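Local coordinates for protein TASOR (Homo sapiens, PDB 6TL1), which is a component of the HUSH complex, which maintains epigenetic silencing at H3K9me3-rich loci, and is represented here by its pseudo-PARP domain, at residues E45-E50 with R193-H198; G106-R111 with L179-F184; V129-I134 with C200-V205; S141-M146 with V161-N166. All blocks are in the same frame, centred on the assembly; numbering follows the deposited sequence.

Interaction 1: E45-E50 with R193-H198; sequences ELLEKE and RRRPRH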
# COMPACT_ATOMS: atom_id res chain seq x y z
N GLU A 45 18.45 0.89 1.25
CA GLU A 45 19.16 0.35 0.10
C GLU A 45 18.88 -1.13 -0.10
O GLU A 45 18.75 -1.59 -1.24
CB GLU A 45 20.66 0.62 0.24
CG GLU A 45 21.22 0.37 1.64
CD GLU A 45 21.96 -0.95 1.76
OE1 GLU A 45 22.40 -1.29 2.88
OE2 GLU A 45 22.12 -1.64 0.73
N LEU A 46 18.80 -1.90 0.99
CA LEU A 46 18.52 -3.33 0.86
C LEU A 46 17.16 -3.58 0.21
O LEU A 46 17.04 -4.41 -0.70
CB LEU A 46 18.61 -4.02 2.22
CG LEU A 46 20.00 -4.01 2.85
CD1 LEU A 46 20.03 -4.79 4.16
CD2 LEU A 46 21.00 -4.58 1.85
N LEU A 47 16.12 -2.86 0.67
CA LEU A 47 14.79 -3.04 0.08
C LEU A 47 14.75 -2.53 -1.35
O LEU A 47 14.06 -3.10 -2.20
CB LEU A 47 13.72 -2.34 0.92
CG LEU A 47 13.51 -2.98 2.29
CD1 LEU A 47 12.45 -2.26 3.09
CD2 LEU A 47 13.12 -4.45 2.10
N GLU A 48 15.47 -1.44 -1.64
CA GLU A 48 15.45 -0.91 -3.00
C GLU A 48 16.18 -1.84 -3.95
O GLU A 48 15.77 -2.02 -5.10
CB GLU A 48 16.06 0.49 -3.03
CG GLU A 48 15.26 1.52 -2.20
CD GLU A 48 15.97 2.87 -2.08
OE1 GLU A 48 15.29 3.91 -2.08
OE2 GLU A 48 17.22 2.88 -1.98
N LYS A 49 17.27 -2.47 -3.48
CA LYS A 49 17.94 -3.49 -4.29
C LYS A 49 16.98 -4.60 -4.67
O LYS A 49 16.95 -5.01 -5.84
CB LYS A 49 19.14 -4.10 -3.55
CG LYS A 49 20.31 -3.18 -3.36
CD LYS A 49 21.61 -3.92 -3.04
CE LYS A 49 22.16 -3.47 -1.70
NZ LYS A 49 23.65 -3.54 -1.58
N GLU A 50 16.18 -5.08 -3.72
CA GLU A 50 15.36 -6.24 -4.01
C GLU A 50 14.15 -5.86 -4.85
O GLU A 50 13.70 -6.65 -5.68
CB GLU A 50 14.95 -6.93 -2.72
CG GLU A 50 16.17 -7.37 -1.92
CD GLU A 50 15.89 -8.49 -0.93
OE1 GLU A 50 14.80 -8.53 -0.33
OE2 GLU A 50 16.82 -9.30 -0.70
N ARG A 193 6.95 -16.26 0.29
CA ARG A 193 7.89 -15.36 0.94
C ARG A 193 7.17 -14.58 2.04
O ARG A 193 6.00 -14.24 1.90
CB ARG A 193 8.49 -14.40 -0.09
CG ARG A 193 9.52 -15.05 -1.00
CD ARG A 193 10.22 -14.00 -1.86
NE ARG A 193 10.57 -12.83 -1.07
CZ ARG A 193 11.81 -12.56 -0.67
NH1 ARG A 193 12.80 -13.38 -0.99
NH2 ARG A 193 12.05 -11.46 0.05
N ARG A 194 7.86 -14.34 3.15
CA ARG A 194 7.20 -13.55 4.17
C ARG A 194 7.23 -12.06 3.85
O ARG A 194 6.45 -11.30 4.44
CB ARG A 194 7.82 -13.79 5.55
CG ARG A 194 7.54 -15.18 6.11
CD ARG A 194 7.73 -15.23 7.62
NE ARG A 194 6.72 -14.44 8.31
CZ ARG A 194 6.94 -13.31 8.97
NH1 ARG A 194 8.17 -12.81 9.05
NH2 ARG A 194 5.93 -12.68 9.55
N ARG A 195 8.08 -11.63 2.92
CA ARG A 195 8.13 -10.24 2.49
C ARG A 195 8.15 -10.17 0.97
O ARG A 195 9.19 -10.47 0.35
CB ARG A 195 9.35 -9.51 3.07
CG ARG A 195 9.45 -8.06 2.58
CD ARG A 195 10.63 -7.33 3.18
NE ARG A 195 11.87 -8.06 3.00
CZ ARG A 195 12.57 -8.09 1.87
NH1 ARG A 195 12.14 -7.45 0.79
NH2 ARG A 195 13.70 -8.79 1.81
N PRO A 196 7.04 -9.80 0.34
CA PRO A 196 7.06 -9.62 -1.12
C PRO A 196 7.99 -8.48 -1.48
O PRO A 196 8.01 -7.45 -0.81
CB PRO A 196 5.60 -9.27 -1.45
CG PRO A 196 4.80 -9.78 -0.29
CD PRO A 196 5.71 -9.56 0.90
N ARG A 197 8.79 -8.68 -2.53
CA ARG A 197 9.81 -7.70 -2.86
C ARG A 197 9.34 -6.60 -3.81
O ARG A 197 10.06 -5.60 -3.96
CB ARG A 197 11.05 -8.36 -3.47
CG ARG A 197 11.60 -9.59 -2.75
CD ARG A 197 12.63 -10.31 -3.64
NE ARG A 197 12.01 -11.08 -4.69
CZ ARG A 197 12.67 -11.58 -5.73
NH1 ARG A 197 12.03 -12.28 -6.66
NH2 ARG A 197 13.96 -11.32 -5.89
N HIS A 198 8.16 -6.73 -4.42
CA HIS A 198 7.63 -5.68 -5.28
C HIS A 198 6.80 -4.66 -4.50
O HIS A 198 6.00 -3.92 -5.09
CB HIS A 198 6.85 -6.28 -6.46
CG HIS A 198 5.85 -7.33 -6.09
ND1 HIS A 198 6.15 -8.43 -5.30
CD2 HIS A 198 4.55 -7.49 -6.45
CE1 HIS A 198 5.08 -9.19 -5.17
NE2 HIS A 198 4.09 -8.64 -5.84
O HOH W 1 11.85 -4.77 -1.65

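Interaction 2: G106-R111 with L179-F184; sequences GVYLSR and LTQYYF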
# COMPACT_ATOMS: atom_id res chain seq x y z
N GLY A 106 -0.06 -12.94 2.48
CA GLY A 106 0.16 -11.75 1.68
C GLY A 106 0.12 -10.53 2.57
O GLY A 106 -0.10 -10.62 3.78
N VAL A 107 0.35 -9.37 1.95
CA VAL A 107 0.33 -8.10 2.66
C VAL A 107 -0.71 -7.21 2.01
O VAL A 107 -0.85 -7.19 0.78
CB VAL A 107 1.73 -7.45 2.69
CG1 VAL A 107 2.76 -8.46 3.24
CG2 VAL A 107 2.16 -6.96 1.31
N TYR A 108 -1.45 -6.48 2.83
CA TYR A 108 -2.55 -5.63 2.37
C TYR A 108 -2.13 -4.17 2.42
O TYR A 108 -1.63 -3.70 3.44
CB TYR A 108 -3.78 -5.85 3.24
CG TYR A 108 -4.61 -7.08 2.92
CD1 TYR A 108 -5.62 -7.01 1.98
CD2 TYR A 108 -4.40 -8.28 3.58
CE1 TYR A 108 -6.39 -8.09 1.68
CE2 TYR A 108 -5.18 -9.39 3.29
CZ TYR A 108 -6.17 -9.28 2.34
OH TYR A 108 -6.98 -10.35 2.03
N LEU A 109 -2.36 -3.44 1.33
CA LEU A 109 -2.12 -2.00 1.27
C LEU A 109 -3.36 -1.28 0.76
O LEU A 109 -4.07 -1.81 -0.11
CB LEU A 109 -0.90 -1.67 0.36
CG LEU A 109 0.46 -2.23 0.78
CD1 LEU A 109 1.53 -1.89 -0.22
CD2 LEU A 109 0.84 -1.60 2.11
N SER A 110 -3.62 -0.07 1.28
CA SER A 110 -4.75 0.73 0.81
C SER A 110 -4.45 1.34 -0.55
O SER A 110 -3.35 1.84 -0.80
CB SER A 110 -5.07 1.87 1.78
OG SER A 110 -5.72 1.45 2.95
N ARG A 111 -5.44 1.29 -1.43
CA ARG A 111 -5.36 1.96 -2.72
C ARG A 111 -5.49 3.48 -2.57
O ARG A 111 -4.95 4.23 -3.39
CB ARG A 111 -6.46 1.43 -3.64
CG ARG A 111 -6.72 2.21 -4.91
CD ARG A 111 -7.48 1.38 -5.94
NE ARG A 111 -7.96 2.20 -7.05
CZ ARG A 111 -8.95 1.86 -7.88
NH1 ARG A 111 -9.59 0.71 -7.72
NH2 ARG A 111 -9.31 2.68 -8.86
N LEU A 179 -12.63 -3.43 0.44
CA LEU A 179 -12.77 -3.68 -0.99
C LEU A 179 -11.79 -2.88 -1.84
O LEU A 179 -11.64 -3.18 -3.03
CB LEU A 179 -14.20 -3.38 -1.43
CG LEU A 179 -15.30 -4.34 -0.98
CD1 LEU A 179 -16.68 -3.71 -1.20
CD2 LEU A 179 -15.20 -5.68 -1.72
N THR A 180 -11.13 -1.86 -1.28
CA THR A 180 -10.17 -1.05 -2.03
C THR A 180 -8.73 -1.35 -1.62
O THR A 180 -7.89 -0.44 -1.58
CB THR A 180 -10.47 0.44 -1.88
OG1 THR A 180 -10.41 0.80 -0.50
CG2 THR A 180 -11.88 0.76 -2.44
N GLN A 181 -8.45 -2.59 -1.27
CA GLN A 181 -7.11 -3.00 -0.90
C GLN A 181 -6.38 -3.61 -2.08
O GLN A 181 -6.98 -4.09 -3.05
CB GLN A 181 -7.13 -4.02 0.25
CG GLN A 181 -7.77 -3.49 1.49
CD GLN A 181 -6.84 -2.56 2.23
OE1 GLN A 181 -5.70 -2.91 2.54
NE2 GLN A 181 -7.32 -1.34 2.48
N TYR A 182 -5.05 -3.57 -1.99
CA TYR A 182 -4.15 -4.37 -2.80
C TYR A 182 -3.60 -5.49 -1.93
O TYR A 182 -3.30 -5.26 -0.75
CB TYR A 182 -2.99 -3.52 -3.34
CG TYR A 182 -3.36 -2.47 -4.36
CD1 TYR A 182 -4.23 -2.74 -5.40
CD2 TYR A 182 -2.83 -1.18 -4.27
CE1 TYR A 182 -4.57 -1.77 -6.33
CE2 TYR A 182 -3.16 -0.20 -5.21
CZ TYR A 182 -4.03 -0.51 -6.23
OH TYR A 182 -4.37 0.45 -7.16
N TYR A 183 -3.45 -6.68 -2.49
CA TYR A 183 -2.95 -7.85 -1.75
C TYR A 183 -1.73 -8.39 -2.49
O TYR A 183 -1.87 -9.04 -3.53
CB TYR A 183 -4.05 -8.89 -1.63
CG TYR A 183 -3.69 -10.20 -0.95
CD1 TYR A 183 -3.49 -10.26 0.42
CD2 TYR A 183 -3.61 -11.38 -1.68
CE1 TYR A 183 -3.22 -11.48 1.06
CE2 TYR A 183 -3.32 -12.61 -1.05
CZ TYR A 183 -3.13 -12.64 0.31
OH TYR A 183 -2.85 -13.83 0.92
N PHE A 184 -0.55 -8.09 -1.96
CA PHE A 184 0.72 -8.45 -2.58
C PHE A 184 1.30 -9.71 -1.96
O PHE A 184 1.25 -9.90 -0.74
CB PHE A 184 1.71 -7.30 -2.46
CG PHE A 184 1.38 -6.13 -3.33
CD1 PHE A 184 1.83 -6.08 -4.64
CD2 PHE A 184 0.61 -5.09 -2.85
CE1 PHE A 184 1.51 -5.01 -5.46
CE2 PHE A 184 0.30 -4.01 -3.66
CZ PHE A 184 0.74 -3.98 -4.97
O HOH W 2 -3.98 -2.37 4.59

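Interaction 3: V129-I134 with C200-V205; sequences VVIFKI and CPYAVV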
# COMPACT_ATOMS: atom_id res chain seq x y z
N VAL A 129 1.43 7.74 8.05
CA VAL A 129 1.11 6.98 6.85
C VAL A 129 2.41 6.70 6.11
O VAL A 129 3.16 7.63 5.79
CB VAL A 129 0.11 7.72 5.95
CG1 VAL A 129 -0.19 6.91 4.71
CG2 VAL A 129 -1.16 8.04 6.72
N VAL A 130 2.69 5.41 5.88
CA VAL A 130 3.81 4.99 5.04
C VAL A 130 3.32 4.90 3.60
O VAL A 130 2.25 4.34 3.33
CB VAL A 130 4.41 3.65 5.51
CG1 VAL A 130 5.56 3.19 4.58
CG2 VAL A 130 5.00 3.81 6.90
N ILE A 131 4.05 5.54 2.70
CA ILE A 131 3.80 5.46 1.27
C ILE A 131 4.77 4.43 0.70
O ILE A 131 5.99 4.58 0.81
CB ILE A 131 3.99 6.82 0.59
CG1 ILE A 131 2.99 7.85 1.15
CG2 ILE A 131 3.93 6.67 -0.93
CD1 ILE A 131 3.16 9.25 0.56
N PHE A 132 4.21 3.38 0.09
CA PHE A 132 4.99 2.35 -0.56
C PHE A 132 4.98 2.56 -2.06
O PHE A 132 3.94 2.88 -2.64
CB PHE A 132 4.43 0.95 -0.27
CG PHE A 132 4.51 0.55 1.16
CD1 PHE A 132 3.49 0.85 2.03
CD2 PHE A 132 5.64 -0.12 1.63
CE1 PHE A 132 3.57 0.47 3.37
CE2 PHE A 132 5.73 -0.48 2.96
CZ PHE A 132 4.70 -0.18 3.83
N LYS A 133 6.13 2.34 -2.69
CA LYS A 133 6.10 2.14 -4.12
C LYS A 133 5.85 0.66 -4.37
O LYS A 133 6.32 -0.20 -3.61
CB LYS A 133 7.39 2.61 -4.81
CG LYS A 133 8.64 1.82 -4.52
CD LYS A 133 9.77 2.32 -5.43
CE LYS A 133 11.12 1.67 -5.13
NZ LYS A 133 12.21 2.32 -5.93
N ILE A 134 5.05 0.36 -5.39
CA ILE A 134 4.62 -0.99 -5.68
C ILE A 134 4.67 -1.20 -7.18
O ILE A 134 4.68 -0.24 -7.96
CB ILE A 134 3.18 -1.29 -5.18
CG1 ILE A 134 2.20 -0.28 -5.80
CG2 ILE A 134 3.15 -1.25 -3.67
CD1 ILE A 134 0.74 -0.50 -5.45
N CYS A 200 7.84 -1.66 -1.61
CA CYS A 200 9.01 -1.01 -1.01
C CYS A 200 8.63 0.31 -0.37
O CYS A 200 8.01 1.17 -1.03
CB CYS A 200 10.10 -0.79 -2.07
SG CYS A 200 11.66 -0.20 -1.41
N PRO A 201 8.96 0.53 0.91
CA PRO A 201 8.66 1.83 1.53
C PRO A 201 9.41 2.96 0.85
O PRO A 201 10.60 2.86 0.55
CB PRO A 201 9.11 1.64 2.98
CG PRO A 201 10.14 0.58 2.91
CD PRO A 201 9.72 -0.35 1.80
N TYR A 202 8.68 4.04 0.58
CA TYR A 202 9.16 5.20 -0.18
C TYR A 202 9.13 6.49 0.62
O TYR A 202 10.07 7.29 0.53
CB TYR A 202 8.28 5.33 -1.44
CG TYR A 202 8.56 6.56 -2.28
CD1 TYR A 202 9.62 6.57 -3.18
CD2 TYR A 202 7.75 7.69 -2.19
CE1 TYR A 202 9.89 7.69 -3.95
CE2 TYR A 202 8.01 8.81 -2.94
CZ TYR A 202 9.06 8.81 -3.83
OH TYR A 202 9.32 9.93 -4.59
N ALA A 203 8.08 6.73 1.41
CA ALA A 203 7.98 7.96 2.18
C ALA A 203 7.08 7.73 3.38
O ALA A 203 6.28 6.79 3.41
CB ALA A 203 7.44 9.12 1.33
N VAL A 204 7.22 8.60 4.38
CA VAL A 204 6.38 8.60 5.57
C VAL A 204 5.90 10.03 5.82
O VAL A 204 6.69 10.97 5.75
CB VAL A 204 7.12 8.06 6.81
CG1 VAL A 204 6.16 7.89 7.97
CG2 VAL A 204 7.82 6.74 6.48
N VAL A 205 4.61 10.17 6.11
CA VAL A 205 4.03 11.46 6.48
C VAL A 205 3.27 11.28 7.78
O VAL A 205 2.75 10.20 8.08
CB VAL A 205 3.08 12.00 5.39
CG1 VAL A 205 3.84 12.30 4.11
CG2 VAL A 205 1.95 11.00 5.15

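Interaction 4: S141-M146 with V161-N166; sequences SIYDPM and VSKNAN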
# COMPACT_ATOMS: atom_id res chain seq x y z
N SER A 141 -7.83 -10.32 -10.53
CA SER A 141 -9.05 -9.74 -9.99
C SER A 141 -9.95 -10.85 -9.46
O SER A 141 -10.25 -11.80 -10.18
CB SER A 141 -9.78 -8.95 -11.06
OG SER A 141 -9.08 -7.76 -11.39
N ILE A 142 -10.40 -10.71 -8.21
CA ILE A 142 -11.23 -11.76 -7.61
C ILE A 142 -12.51 -11.14 -7.06
O ILE A 142 -12.53 -9.99 -6.62
CB ILE A 142 -10.47 -12.54 -6.52
CG1 ILE A 142 -9.99 -11.61 -5.41
CG2 ILE A 142 -9.29 -13.32 -7.12
CD1 ILE A 142 -9.41 -12.35 -4.22
N TYR A 143 -13.58 -11.92 -7.09
CA TYR A 143 -14.82 -11.51 -6.47
C TYR A 143 -14.75 -11.68 -4.96
O TYR A 143 -14.09 -12.59 -4.45
CB TYR A 143 -15.98 -12.31 -7.05
CG TYR A 143 -16.32 -11.92 -8.47
CD1 TYR A 143 -15.70 -12.53 -9.55
CD2 TYR A 143 -17.26 -10.94 -8.72
CE1 TYR A 143 -16.02 -12.17 -10.85
CE2 TYR A 143 -17.59 -10.58 -10.01
CZ TYR A 143 -16.97 -11.19 -11.07
OH TYR A 143 -17.31 -10.83 -12.35
N ASP A 144 -15.45 -10.81 -4.24
CA ASP A 144 -15.44 -10.89 -2.79
C ASP A 144 -16.15 -12.17 -2.33
O ASP A 144 -17.06 -12.65 -3.00
CB ASP A 144 -16.08 -9.65 -2.18
CG ASP A 144 -17.46 -9.36 -2.74
OD1 ASP A 144 -17.63 -9.33 -3.99
OD2 ASP A 144 -18.39 -9.16 -1.92
N PRO A 145 -15.72 -12.75 -1.20
CA PRO A 145 -16.20 -14.10 -0.85
C PRO A 145 -17.67 -14.13 -0.47
O PRO A 145 -18.16 -13.28 0.29
CB PRO A 145 -15.31 -14.48 0.34
CG PRO A 145 -14.87 -13.18 0.92
CD PRO A 145 -14.71 -12.26 -0.25
N MET A 146 -18.37 -15.15 -0.98
CA MET A 146 -19.80 -15.37 -0.77
C MET A 146 -20.00 -16.85 -0.44
O MET A 146 -20.47 -17.61 -1.27
CB MET A 146 -20.60 -14.99 -2.01
CG MET A 146 -21.27 -13.66 -2.00
SD MET A 146 -22.62 -13.70 -3.21
CE MET A 146 -23.90 -14.52 -2.27
N VAL A 161 -6.65 -7.99 -6.38
CA VAL A 161 -7.47 -6.80 -6.15
C VAL A 161 -8.93 -7.23 -6.25
O VAL A 161 -9.24 -8.30 -6.78
CB VAL A 161 -7.21 -5.64 -7.15
CG1 VAL A 161 -5.73 -5.27 -7.18
CG2 VAL A 161 -7.71 -5.99 -8.55
N SER A 162 -9.82 -6.40 -5.71
CA SER A 162 -11.25 -6.70 -5.77
C SER A 162 -11.78 -6.41 -7.16
O SER A 162 -11.62 -5.30 -7.68
CB SER A 162 -12.02 -5.88 -4.74
OG SER A 162 -11.68 -6.34 -3.44
N LYS A 163 -12.51 -7.38 -7.72
CA LYS A 163 -12.98 -7.31 -9.10
C LYS A 163 -13.70 -6.01 -9.45
O LYS A 163 -13.44 -5.41 -10.50
CB LYS A 163 -13.92 -8.49 -9.37
CG LYS A 163 -14.32 -8.63 -10.83
CD LYS A 163 -13.29 -9.39 -11.62
CE LYS A 163 -13.46 -9.15 -13.10
NZ LYS A 163 -14.89 -9.27 -13.50
N ASN A 164 -14.61 -5.56 -8.60
CA ASN A 164 -15.45 -4.42 -8.96
C ASN A 164 -15.21 -3.21 -8.05
O ASN A 164 -16.12 -2.43 -7.80
CB ASN A 164 -16.92 -4.81 -8.94
CG ASN A 164 -17.30 -5.71 -10.11
OD1 ASN A 164 -17.02 -5.39 -11.26
ND2 ASN A 164 -17.93 -6.84 -9.81
N ALA A 165 -13.96 -3.03 -7.60
CA ALA A 165 -13.63 -1.96 -6.67
C ALA A 165 -13.92 -0.57 -7.23
O ALA A 165 -14.12 0.37 -6.45
CB ALA A 165 -12.16 -2.05 -6.27
N ASN A 166 -13.92 -0.40 -8.54
CA ASN A 166 -14.27 0.92 -9.08
C ASN A 166 -15.72 1.30 -8.81
O ASN A 166 -16.07 2.48 -8.93
CB ASN A 166 -13.95 1.00 -10.58
CG ASN A 166 -12.45 0.91 -10.86
OD1 ASN A 166 -11.63 0.83 -9.94
ND2 ASN A 166 -12.09 0.94 -12.14
O HOH W 3 -13.02 -8.78 -3.62
O HOH W 4 -18.72 -8.22 -12.91

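Interaction 1: E45-E50 with R193-H198
A surface salt bridge ties the first turns of helix 45-60 to the loop entering strand 199-209: Glu50 of the helix meets Arg195 of the loop in the TASOR pseudo-PARP domain. Both terminal nitrogens of the arginine converge on one carboxylate oxygen. Arg195 NH2 lies at a modelled 2.4 Å from Glu50 OE1, too short to be taken at face value, although the N-H points almost straight at the oxygen (165°). The second bond, from Arg195 NH1 to Glu50 OE1 at 3.1 Å, is weak, bent to 126°. The oxygen sits at the edge of the guanidinium, whose plane is turned only 30° from that of the carboxylate.

The faces of this guanidinium are also contacted. Leu47 CD2 lies over one of them, 3.4 Å from Arg195 NH1, while Arg193 NH2 lies over the opposite one. Arg193 is itself held flat by a side-on grip: its NE and NH2 both donate to Arg195 O, at 3.1 and 3.0 Å, in the plane of its own guanidinium. Its charge, 4.0 Å from Glu50 OE1 at Arg193 NH2, probably adds to the favourable field around the carboxylate without forming a salt bridge. A water joins the backbones, 2.8 Å from Leu47 O and 3.0 Å from Arg197 O.

Arg197 passes beside Glu50 with its CB and CG, and its NH1 forms salt bridges with Glu186 and with Glu57 further along the same helix. On the sheet side, Leu47 packs against Cys200 and Pro201, so helix 45-60 touches both this loop and the start of strand 199-209.

Interaction 2: G106-R111 with L179-F184
Tyr182 N donates to Leu109 O over 2.8 Å, almost straight (176°), one of four backbone hydrogen bonds that zip strand 107-110 to strand 181-184. Leu109 N returns a bond to Tyr182 O, and Val107 and Phe184 exchange the other two, so Leu109-Tyr182 and Val107-Phe184 are the hydrogen-bonded pairs of an antiparallel ladder. Beyond its end, Arg111 N reaches Thr180 O at 3.0 Å.

On the face bearing Tyr108 and Tyr183, the rings meet obliquely, their planes 47° apart and their centroids separated by 4.8 Å. Tyr183 CD1 lies over the rim of the Tyr108 ring, 3.4 Å from Tyr108 CZ. The Tyr183 ring also lies against Gly106 CA, because its CG swings to the carbonyl side. Both hydroxyls bond outside the pair, Tyr108 OH with Gly101 and Leu100, Tyr183 OH with Ser102.

Gln181 folds back at chi2 (-77°), placing its NE2 3.3 Å from Ser110 OG, tilted from the amide plane; NE2 also bonds Tyr177 O, and Ser110 OG bonds Leu115 O. A water connects Gln181 OE1 with Tyr108 O, the latter weakly.

On the other face, Val107 CG2 touches Phe184 CB at 3.8 Å. Beyond the strand, Arg111 CB lies over the Tyr182 ring, with CG and CD beside its OH. This ladder supplies outer strand 107-110 of the mixed sheet, whose Leu109-Tyr182-Phe184 face packs on the antiparallel sheet, consistent with the paired sheets of a PARP-type fold.

Interaction 3: V129-I134 with C200-V205
Ile131 and the Tyr202-Ala203 pair carry the irregularity in an otherwise continuous antiparallel pairing of strands 126-134 and 199-209. Ile131 O accepts two backbone bonds, from Tyr202 N at 2.8 Å and from Ala203 N at 3.1 Å, the latter directed at a lone pair. Two residues thus face one, which defines a classic beta bulge. Within it, Ile131 N also donates to Ala203 O at 2.7 Å. Either side of it regular pairing returns: Val129 and Val205 exchange two bonds, as do Lys133 and Cys200. Closely approaching CA-H groups add CA-H...O contacts, among them Val204 CA to Val129 O.

Apolar packing follows the strands. Val129 CB meets Val205 CG2 at 3.8 Å. On the other face, Val130 CG2 touches Val204 CG2, and Val130 CG1 lies over a face of the Phe132 ring. That ring runs past Pro201, Phe132 CE2 being 4.0 Å from Pro201 CB. At the bulge, Tyr202 lies beside Ile131 and points the same way, with Tyr202 CD2 4.1 Å from Ile131 CG2.

The side chain of Lys133 adds aliphatic contact: with CG between its backbone N and carbonyl carbon (chi1 69°), Lys133 CG comes 3.9 Å from Cys200 CB.

Side chains make no hydrogen bonds or salt bridges across the pair. Cohesion therefore comes from seven backbone bonds, which satisfy buried peptide groups, and from apolar packing that probably shields them, and the bulge keeps Ile131 O bonded.

Interaction 4: S141-M146 with V161-N166
This is the short parallel strand pairing at one edge of the mixed sheet, where Ser141 runs alongside Val161 and Ile142 alongside Ser162. Two backbone bonds hold it: Ile142 N donates to Val161 O at 3.0 Å (166°), and Lys163 N to Ile142 O at 2.8 Å. The second arrives from well above the carbonyl plane, where the chain already bends into the type I turn from Ser162 to Ala165. A water also spans the pair, donating to Ile142 O and hydrogen-bonding Ser162 OG.

Outside the strands, Lys163 lies across one face of Tyr143. An extended chi1 (-172°) sets Lys163 CG over that face, 3.9 Å from the ring centroid in a CH-pi contact. Bends at chi2 (85°) and chi4 then carry Lys163 CD toward Ser141 CB, at 3.6 Å, and return Lys163 NZ to Tyr143 OH, to which it donates at 3.1 Å. A second water sits 3.0 Å from Tyr143 OH and accepts weakly from Asn164 ND2.

Strand 139-142 is outermost here, and strand 159-162 separates it from strand 181-184. Ile142 rests on Leu100 and Leu151, Ser162 also touches Leu100, and Asn166 OD1 bonds Arg111 NH1 beyond strand 107-110.

The first segments of interactions 1 to 4 occur in that order along the chain; the second segments return as 4, 2, 1, 3, so interaction 3 crosses interactions 1 and 2. Interactions 2 and 4 belong to the mixed sheet, centres about 12 Å apart, and use the neighbouring strands 181-184 and 159-162 respectively. Interaction 3 lies in the antiparallel sheet, about 14 Å centre to centre from interaction 2; Phe132 and Ile134 pack against Leu109, Tyr182 and Phe184 where the sheets meet. Interaction 1, about 13 Å centre to centre from interaction 3, places helix 45-60 against strand 199-209, while His198 reaches Phe184. Apart from remote pairs 1-4 and 3-4, the contacts form one continuous packing.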